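Local atomic coordinates of putative TetR-family transcriptional regulator (Syntrophomonas wolfei subsp. wolfei, PDB entry 3LWJ), a protein that probably binds DNA through a helix-turn-helix motif and regulates transcription, as expected of a dimeric member of the TetR family. Residues Glu65-Ala68 with Lys69-Ser73; Lys125-Glu128 with Asp129-Glu133; Ser159-Ala162 with Ile163-Phe166. All blocks are in the same frame, centred on the assembly; numbering follows the deposited sequence.

Interaction 1. Residues Glu65-Ala68 with Lys69-Ser73; sequences EDFA and KQIIS
Residues Glu65-Ala68 and Lys69-Ser73 are successive turns of helix 56-79, and four i-to-i+4 backbone hydrogen bonds join them. Lys69 N donates to Glu65 O, Gln70 N to Asp66 O, and Ile71 N to Phe67 O, the last 3.0 Å away. The fourth bond, Ile72 N to Ala68 O, measures 2.9 Å. One turn further, Lys69 O accepts both Ser73 N and Ser73 OG, the latter 2.9 Å away, and the two donors reach it from opposite faces of the carbonyl plane. In TetR-family regulators a long helix of this kind leads from the N-terminal DNA-binding domain into the helical body, and here its buried side faces helices 85-102, 104-113 and 118-144. On that side Ile71 sends CG1 back beside its own backbone N (chi1 -64°), within 3.3 Å of Phe67 O, and CD1 ends loosely over one face of the Phe67 ring, 4.5 Å from Phe67 CD1. Phe67 and Ile71 both also touch Val99. Asp66 turns away from the following turn and forms a salt bridge with Arg14, while Gln70 OE1 takes a hydrogen bond from Asn103 ND2.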
loop_
_atom_site.group_PDB
_atom_site.type_symbol
_atom_site.label_atom_id
_atom_site.label_comp_id
_atom_site.label_asym_id
_atom_site.label_seq_id
_atom_site.Cartn_x
_atom_site.Cartn_y
_atom_site.Cartn_z
ATOM N N GLU A 65 -2.508 18.364 -2.612
ATOM C CA GLU A 65 -2.727 19.038 -3.902
ATOM C C GLU A 65 -1.428 19.579 -4.504
ATOM O O GLU A 65 -1.167 19.415 -5.689
ATOM C CB GLU A 65 -3.665 20.236 -3.742
ATOM C CG GLU A 65 -5.129 19.864 -3.735
ATOM C CD GLU A 65 -6.048 20.999 -3.240
ATOM O OE1 GLU A 65 -5.574 22.156 -3.051
ATOM O OE2 GLU A 65 -7.252 20.710 -3.036
ATOM N N ASP A 66 -0.652 20.265 -3.679
ATOM C CA ASP A 66 0.643 20.789 -4.083
ATOM C C ASP A 66 1.551 19.640 -4.496
ATOM O O ASP A 66 2.277 19.747 -5.461
ATOM C CB ASP A 66 1.268 21.532 -2.920
ATOM C CG ASP A 66 0.588 22.895 -2.658
ATOM O OD1 ASP A 66 -0.396 23.209 -3.356
ATOM O OD2 ASP A 66 1.019 23.644 -1.754
ATOM N N PHE A 67 1.480 18.540 -3.753
ATOM C CA PHE A 67 2.314 17.355 -3.985
ATOM C C PHE A 67 1.981 16.718 -5.336
ATOM O O PHE A 67 2.866 16.470 -6.148
ATOM C CB PHE A 67 2.059 16.385 -2.835
ATOM C CG PHE A 67 3.133 15.334 -2.574
ATOM C CD1 PHE A 67 4.452 15.449 -3.032
ATOM C CD2 PHE A 67 2.798 14.238 -1.781
ATOM C CE1 PHE A 67 5.394 14.476 -2.718
ATOM C CE2 PHE A 67 3.735 13.265 -1.461
ATOM C CZ PHE A 67 5.046 13.390 -1.928
ATOM N N ALA A 68 0.697 16.455 -5.567
ATOM C CA ALA A 68 0.227 15.909 -6.861
ATOM C C ALA A 68 0.656 16.825 -7.998
ATOM O O ALA A 68 1.075 16.373 -9.048
ATOM C CB ALA A 68 -1.332 15.749 -6.873
ATOM N N LYS A 69 0.519 18.118 -7.772
ATOM C CA LYS A 69 0.819 19.098 -8.765
ATOM C C LYS A 69 2.305 19.062 -9.147
ATOM O O LYS A 69 2.656 19.190 -10.323
ATOM C CB LYS A 69 0.430 20.490 -8.261
ATOM C CG LYS A 69 0.556 21.536 -9.332
ATOM C CD LYS A 69 0.213 22.930 -8.858
ATOM C CE LYS A 69 0.328 23.886 -10.043
ATOM N NZ LYS A 69 0.236 25.287 -9.612
ATOM N N GLN A 70 3.166 18.907 -8.156
ATOM C CA GLN A 70 4.614 18.832 -8.402
ATOM C C GLN A 70 5.029 17.530 -9.146
ATOM O O GLN A 70 5.855 17.567 -10.071
ATOM C CB GLN A 70 5.354 18.973 -7.075
ATOM C CG GLN A 70 6.879 19.096 -7.156
ATOM C CD GLN A 70 7.522 18.993 -5.769
ATOM O OE1 GLN A 70 6.826 19.091 -4.744
ATOM N NE2 GLN A 70 8.842 18.765 -5.730
ATOM N N ILE A 71 4.424 16.399 -8.761
ATOM C CA ILE A 71 4.609 15.114 -9.457
ATOM C C ILE A 71 4.168 15.234 -10.938
ATOM O O ILE A 71 4.934 14.919 -11.859
ATOM C CB ILE A 71 3.802 13.959 -8.743
ATOM C CG1 ILE A 71 4.342 13.702 -7.318
ATOM C CG2 ILE A 71 3.829 12.659 -9.559
ATOM C CD1 ILE A 71 3.478 12.739 -6.485
ATOM N N ILE A 72 2.949 15.726 -11.156
ATOM C CA ILE A 72 2.371 15.778 -12.506
ATOM C C ILE A 72 3.109 16.757 -13.420
ATOM O O ILE A 72 3.282 16.473 -14.587
ATOM C CB ILE A 72 0.845 16.103 -12.466
ATOM C CG1 ILE A 72 0.092 14.949 -11.787
ATOM C CG2 ILE A 72 0.257 16.409 -13.903
ATOM C CD1 ILE A 72 -1.365 15.261 -11.606
ATOM N N SER A 73 3.557 17.885 -12.879
ATOM C CA SER A 73 4.280 18.899 -13.676
ATOM C C SER A 73 5.731 18.494 -13.976
ATOM O O SER A 73 6.248 18.771 -15.070
ATOM C CB SER A 73 4.235 20.281 -13.009
ATOM O OG SER A 73 4.927 20.273 -11.780
#

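Interaction 2. Residues Lys125-Glu128 with Asp129-Glu133; sequences KQFE and DRLLE
Two torsions bring Lys125 and Asp129 together. Lys125 carries CG anti to its backbone N (chi1 -169°) and runs extended until a final bend at chi4 swings NZ toward the next turn; Asp129 holds CG beside its own backbone N (chi1 -79°), which keeps the carboxylate close to the preceding turn. The side chains cross obliquely, and NZ reaches the syn lone pair of Asp129 OD2 at 2.6 Å in a hydrogen-bonded salt bridge. This is the classic i-to-i+4 ion pair of a helix, here between residues already joined by the bond from Asp129 N to Lys125 O, 2.8 Å long. The same spacing recurs one face round, where Phe127 and Leu131 form a CH-pi contact: the Leu131 CD1 methyl lies over one face of the ring, 4.2 Å from the centroid of Phe127 and nearest its CZ at 3.7 Å, off-centre. Backbone bonds continue the helix, that from Leu132 N to Glu128 O being 2.8 Å. Arg130 N to Gln126 O is longer, at 3.2 Å. Leu132 tucks CG against that same Glu128 O, 3.2 Å away. The Glu128 side chain is buried and extended, and its OE2 is hydrogen-bonded to Tyr110 OH and forms a salt bridge with Lys165 NZ. Helix 118-144 thus lies between helix 56-79, which receives Phe127 at Leu64 and Arg130 at Ala68 and Ile72, and helix 153-173, against which Leu132 packs at Ala157 and Leu161, while Ala176, Phe166 and Lys170 of the second subunit pack on Lys125, Glu128 and Leu132.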
loop_
_atom_site.group_PDB
_atom_site.type_symbol
_atom_site.label_atom_id
_atom_site.label_comp_id
_atom_site.label_asym_id
_atom_site.label_seq_id
_atom_site.Cartn_x
_atom_site.Cartn_y
_atom_site.Cartn_z
ATOM N N LYS A 125 -7.750 9.911 -0.895
ATOM C CA LYS A 125 -8.442 9.393 -2.091
ATOM C C LYS A 125 -8.422 10.413 -3.211
ATOM O O LYS A 125 -8.222 10.064 -4.361
ATOM C CB LYS A 125 -9.884 8.922 -1.802
ATOM C CG LYS A 125 -10.497 8.135 -2.990
ATOM C CD LYS A 125 -11.942 7.622 -2.709
ATOM C CE LYS A 125 -12.546 6.990 -3.939
ATOM N NZ LYS A 125 -12.746 7.981 -5.055
ATOM N N GLN A 126 -8.556 11.683 -2.859
ATOM C CA GLN A 126 -8.505 12.729 -3.868
ATOM C C GLN A 126 -7.111 12.850 -4.487
ATOM O O GLN A 126 -6.970 12.991 -5.692
ATOM C CB GLN A 126 -9.005 14.060 -3.275
ATOM C CG GLN A 126 -10.443 13.936 -2.835
ATOM C CD GLN A 126 -11.039 15.211 -2.269
ATOM O OE1 GLN A 126 -10.653 16.321 -2.660
ATOM N NE2 GLN A 126 -12.005 15.055 -1.346
ATOM N N PHE A 127 -6.092 12.787 -3.645
ATOM C CA PHE A 127 -4.698 12.780 -4.077
ATOM C C PHE A 127 -4.416 11.557 -4.999
ATOM O O PHE A 127 -4.020 11.697 -6.157
ATOM C CB PHE A 127 -3.820 12.792 -2.823
ATOM C CG PHE A 127 -2.380 12.552 -3.090
ATOM C CD1 PHE A 127 -1.619 13.520 -3.716
ATOM C CD2 PHE A 127 -1.781 11.366 -2.712
ATOM C CE1 PHE A 127 -0.292 13.317 -3.982
ATOM C CE2 PHE A 127 -0.433 11.150 -2.982
ATOM C CZ PHE A 127 0.313 12.134 -3.608
ATOM N N GLU A 128 -4.704 10.370 -4.501
ATOM C CA GLU A 128 -4.489 9.135 -5.266
ATOM C C GLU A 128 -5.301 9.043 -6.565
ATOM O O GLU A 128 -4.748 8.645 -7.589
ATOM C CB GLU A 128 -4.690 7.921 -4.339
ATOM C CG GLU A 128 -3.483 7.845 -3.358
ATOM C CD GLU A 128 -3.482 6.699 -2.385
ATOM O OE1 GLU A 128 -4.546 6.148 -2.076
ATOM O OE2 GLU A 128 -2.383 6.380 -1.895
ATOM N N ASP A 129 -6.575 9.451 -6.545
ATOM C CA ASP A 129 -7.437 9.447 -7.755
ATOM C C ASP A 129 -6.845 10.352 -8.819
ATOM O O ASP A 129 -6.897 10.043 -10.035
ATOM C CB ASP A 129 -8.884 9.909 -7.436
ATOM C CG ASP A 129 -9.742 8.819 -6.791
ATOM O OD1 ASP A 129 -9.293 7.639 -6.654
ATOM O OD2 ASP A 129 -10.894 9.145 -6.415
ATOM N N ARG A 130 -6.270 11.466 -8.380
ATOM C CA ARG A 130 -5.661 12.424 -9.311
ATOM C C ARG A 130 -4.443 11.830 -10.015
ATOM O O ARG A 130 -4.315 11.939 -11.244
ATOM C CB ARG A 130 -5.234 13.687 -8.571
ATOM C CG ARG A 130 -4.672 14.787 -9.474
ATOM C CD ARG A 130 -4.624 16.092 -8.737
ATOM N NE ARG A 130 -3.907 17.136 -9.469
ATOM C CZ ARG A 130 -3.495 18.267 -8.913
ATOM N NH1 ARG A 130 -3.719 18.510 -7.616
ATOM N NH2 ARG A 130 -2.850 19.157 -9.644
ATOM N N LEU A 131 -3.565 11.206 -9.231
ATOM C CA LEU A 131 -2.424 10.490 -9.778
ATOM C C LEU A 131 -2.884 9.325 -10.682
ATOM O O LEU A 131 -2.386 9.163 -11.793
ATOM C CB LEU A 131 -1.530 9.978 -8.650
ATOM C CG LEU A 131 -0.785 11.014 -7.817
ATOM C CD1 LEU A 131 0.034 10.257 -6.827
ATOM C CD2 LEU A 131 0.076 12.026 -8.661
ATOM N N LEU A 132 -3.851 8.535 -10.215
ATOM C CA LEU A 132 -4.362 7.420 -11.010
ATOM C C LEU A 132 -4.915 7.836 -12.380
ATOM O O LEU A 132 -4.614 7.177 -13.403
ATOM C CB LEU A 132 -5.422 6.608 -10.243
ATOM C CG LEU A 132 -4.853 5.775 -9.085
ATOM C CD1 LEU A 132 -5.992 5.399 -8.084
ATOM C CD2 LEU A 132 -4.121 4.536 -9.605
ATOM N N GLU A 133 -5.688 8.925 -12.413
ATOM C CA GLU A 133 -6.219 9.464 -13.652
ATOM C C GLU A 133 -5.084 9.918 -14.565
ATOM O O GLU A 133 -5.057 9.587 -15.735
ATOM C CB GLU A 133 -7.201 10.633 -13.396
ATOM C CG GLU A 133 -8.619 10.210 -12.924
#

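Interaction 3. Residues Ser159-Ala162 with Ile163-Phe166; sequences SILA and IEKF
Ile160 and Glu164, one turn apart on helix 153-173, lie side by side and point the same way, the Ile160 CG2 methyl resting 3.7 Å from Glu164 OE2. With CG beside its own backbone N (chi1 -73°), Glu164 passes close to the preceding turn, CG lying 3.2 Å from Ile160 O. That carbonyl takes its hydrogen bond from Glu164 N at 3.1 Å. The other main-chain acceptors are served in the same way: Ser159 O by Ile163 N, Leu161 O by Lys165 N and Ala162 O by Phe166 N, the last two at 2.8 Å. Two polar side chains find partners outside the two turns: Ser159 OG bonds back to Ile156 O, and Lys165 NZ, at the end of a bent chain, is satisfied by Glu128. Ile163 O accepts from Ser167 OG. The buried Glu164 chain also touches Lys93, Thr96 and Met97 of helix 85-102, and an alanine here would probably remove the carboxylate that lies along the Ile160 methyl and open a gap toward that helix. Across the dimer, Phe166 of the second subunit packs on Ala162; Ser159 of that subunit packs on Ile163, and its Phe189 on Ser159. Ser159, Ala162, Ile163 and Phe166 thus form one flank of the helix, in keeping with the helical dimer interface by which TetR-family regulators pair their C-terminal domains.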
loop_
_atom_site.group_PDB
_atom_site.type_symbol
_atom_site.label_atom_id
_atom_site.label_comp_id
_atom_site.label_asym_id
_atom_site.label_seq_id
_atom_site.Cartn_x
_atom_site.Cartn_y
_atom_site.Cartn_z
ATOM N N SER A 159 -1.422 -0.534 -10.135
ATOM C CA SER A 159 -0.180 -1.235 -9.810
ATOM C C SER A 159 1.012 -0.325 -9.678
ATOM O O SER A 159 1.873 -0.557 -8.801
ATOM C CB SER A 159 0.104 -2.366 -10.815
ATOM O OG SER A 159 0.588 -1.915 -12.067
ATOM N N ILE A 160 1.066 0.723 -10.513
ATOM C CA ILE A 160 2.130 1.750 -10.433
ATOM C C ILE A 160 2.035 2.489 -9.109
ATOM O O ILE A 160 2.994 2.528 -8.339
ATOM C CB ILE A 160 2.061 2.753 -11.587
ATOM C CG1 ILE A 160 2.238 2.034 -12.937
ATOM C CG2 ILE A 160 3.127 3.825 -11.390
ATOM C CD1 ILE A 160 1.872 2.940 -14.175
ATOM N N LEU A 161 0.841 2.979 -8.798
ATOM C CA LEU A 161 0.627 3.663 -7.547
ATOM C C LEU A 161 0.945 2.768 -6.368
ATOM O O LEU A 161 1.637 3.192 -5.451
ATOM C CB LEU A 161 -0.795 4.222 -7.413
ATOM C CG LEU A 161 -1.016 5.137 -6.182
ATOM C CD1 LEU A 161 0.068 6.180 -6.055
ATOM C CD2 LEU A 161 -2.382 5.807 -6.227
ATOM N N ALA A 162 0.469 1.526 -6.410
ATOM C CA ALA A 162 0.651 0.599 -5.279
ATOM C C ALA A 162 2.116 0.331 -4.963
ATOM O O ALA A 162 2.536 0.355 -3.785
ATOM C CB ALA A 162 -0.130 -0.725 -5.514
ATOM N N ILE A 163 2.918 0.023 -5.970
ATOM C CA ILE A 163 4.332 -0.274 -5.719
ATOM C C ILE A 163 5.064 0.977 -5.239
ATOM O O ILE A 163 6.012 0.926 -4.414
ATOM C CB ILE A 163 5.036 -0.955 -6.931
ATOM C CG1 ILE A 163 6.383 -1.581 -6.545
ATOM C CG2 ILE A 163 5.261 -0.003 -8.078
ATOM C CD1 ILE A 163 6.406 -2.327 -5.263
ATOM N N GLU A 164 4.672 2.112 -5.781
ATOM C CA GLU A 164 5.272 3.373 -5.348
ATOM C C GLU A 164 4.912 3.616 -3.878
ATOM O O GLU A 164 5.760 3.942 -3.082
ATOM C CB GLU A 164 4.801 4.527 -6.230
ATOM C CG GLU A 164 5.420 4.498 -7.618
ATOM C CD GLU A 164 4.949 5.606 -8.516
ATOM O OE1 GLU A 164 3.882 6.178 -8.244
ATOM O OE2 GLU A 164 5.636 5.870 -9.519
ATOM N N LYS A 165 3.648 3.419 -3.507
ATOM C CA LYS A 165 3.241 3.634 -2.131
ATOM C C LYS A 165 3.975 2.665 -1.193
ATOM O O LYS A 165 4.401 3.015 -0.094
ATOM C CB LYS A 165 1.752 3.287 -1.950
ATOM C CG LYS A 165 0.714 4.308 -2.054
ATOM C CD LYS A 165 -0.686 3.607 -1.906
ATOM C CE LYS A 165 -1.154 3.516 -0.447
ATOM N NZ LYS A 165 -1.674 4.851 0.098
ATOM N N PHE A 166 3.975 1.405 -1.564
ATOM C CA PHE A 166 4.544 0.346 -0.705
ATOM C C PHE A 166 6.060 0.491 -0.533
ATOM O O PHE A 166 6.564 0.360 0.559
ATOM C CB PHE A 166 4.267 -1.037 -1.256
ATOM C CG PHE A 166 4.652 -2.171 -0.300
ATOM C CD1 PHE A 166 4.345 -2.096 1.041
ATOM C CD2 PHE A 166 5.265 -3.310 -0.769
ATOM C CE1 PHE A 166 4.645 -3.121 1.928
ATOM C CE2 PHE A 166 5.583 -4.354 0.107
ATOM C CZ PHE A 166 5.263 -4.251 1.468
#

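In the fold
The three contacts set i-to-i+4 pairing within a helix beside packing between helices. Interaction 2, the middle layer, lies about 11 Å from interaction 1 between centres, and the two touch where Phe127 CZ meets Phe67 CD2 at 3.7 Å and Arg130 reaches Glu65 O in a weak hydrogen bond. Toward interaction 3, with centres about 12 Å apart, the join is the 2.6 Å between Glu128 OE2 and Lys165 NZ, beside Leu161, whose CD2 packs on Glu128 CB and Leu132 CG. Interactions 1 and 3 stay about 7 Å apart at their nearest atoms. Interactions 2 and 3 also meet the second subunit. A 1,2-ethanediol, probably from crystallisation, lies about 4 Å from the Ile160 side chain.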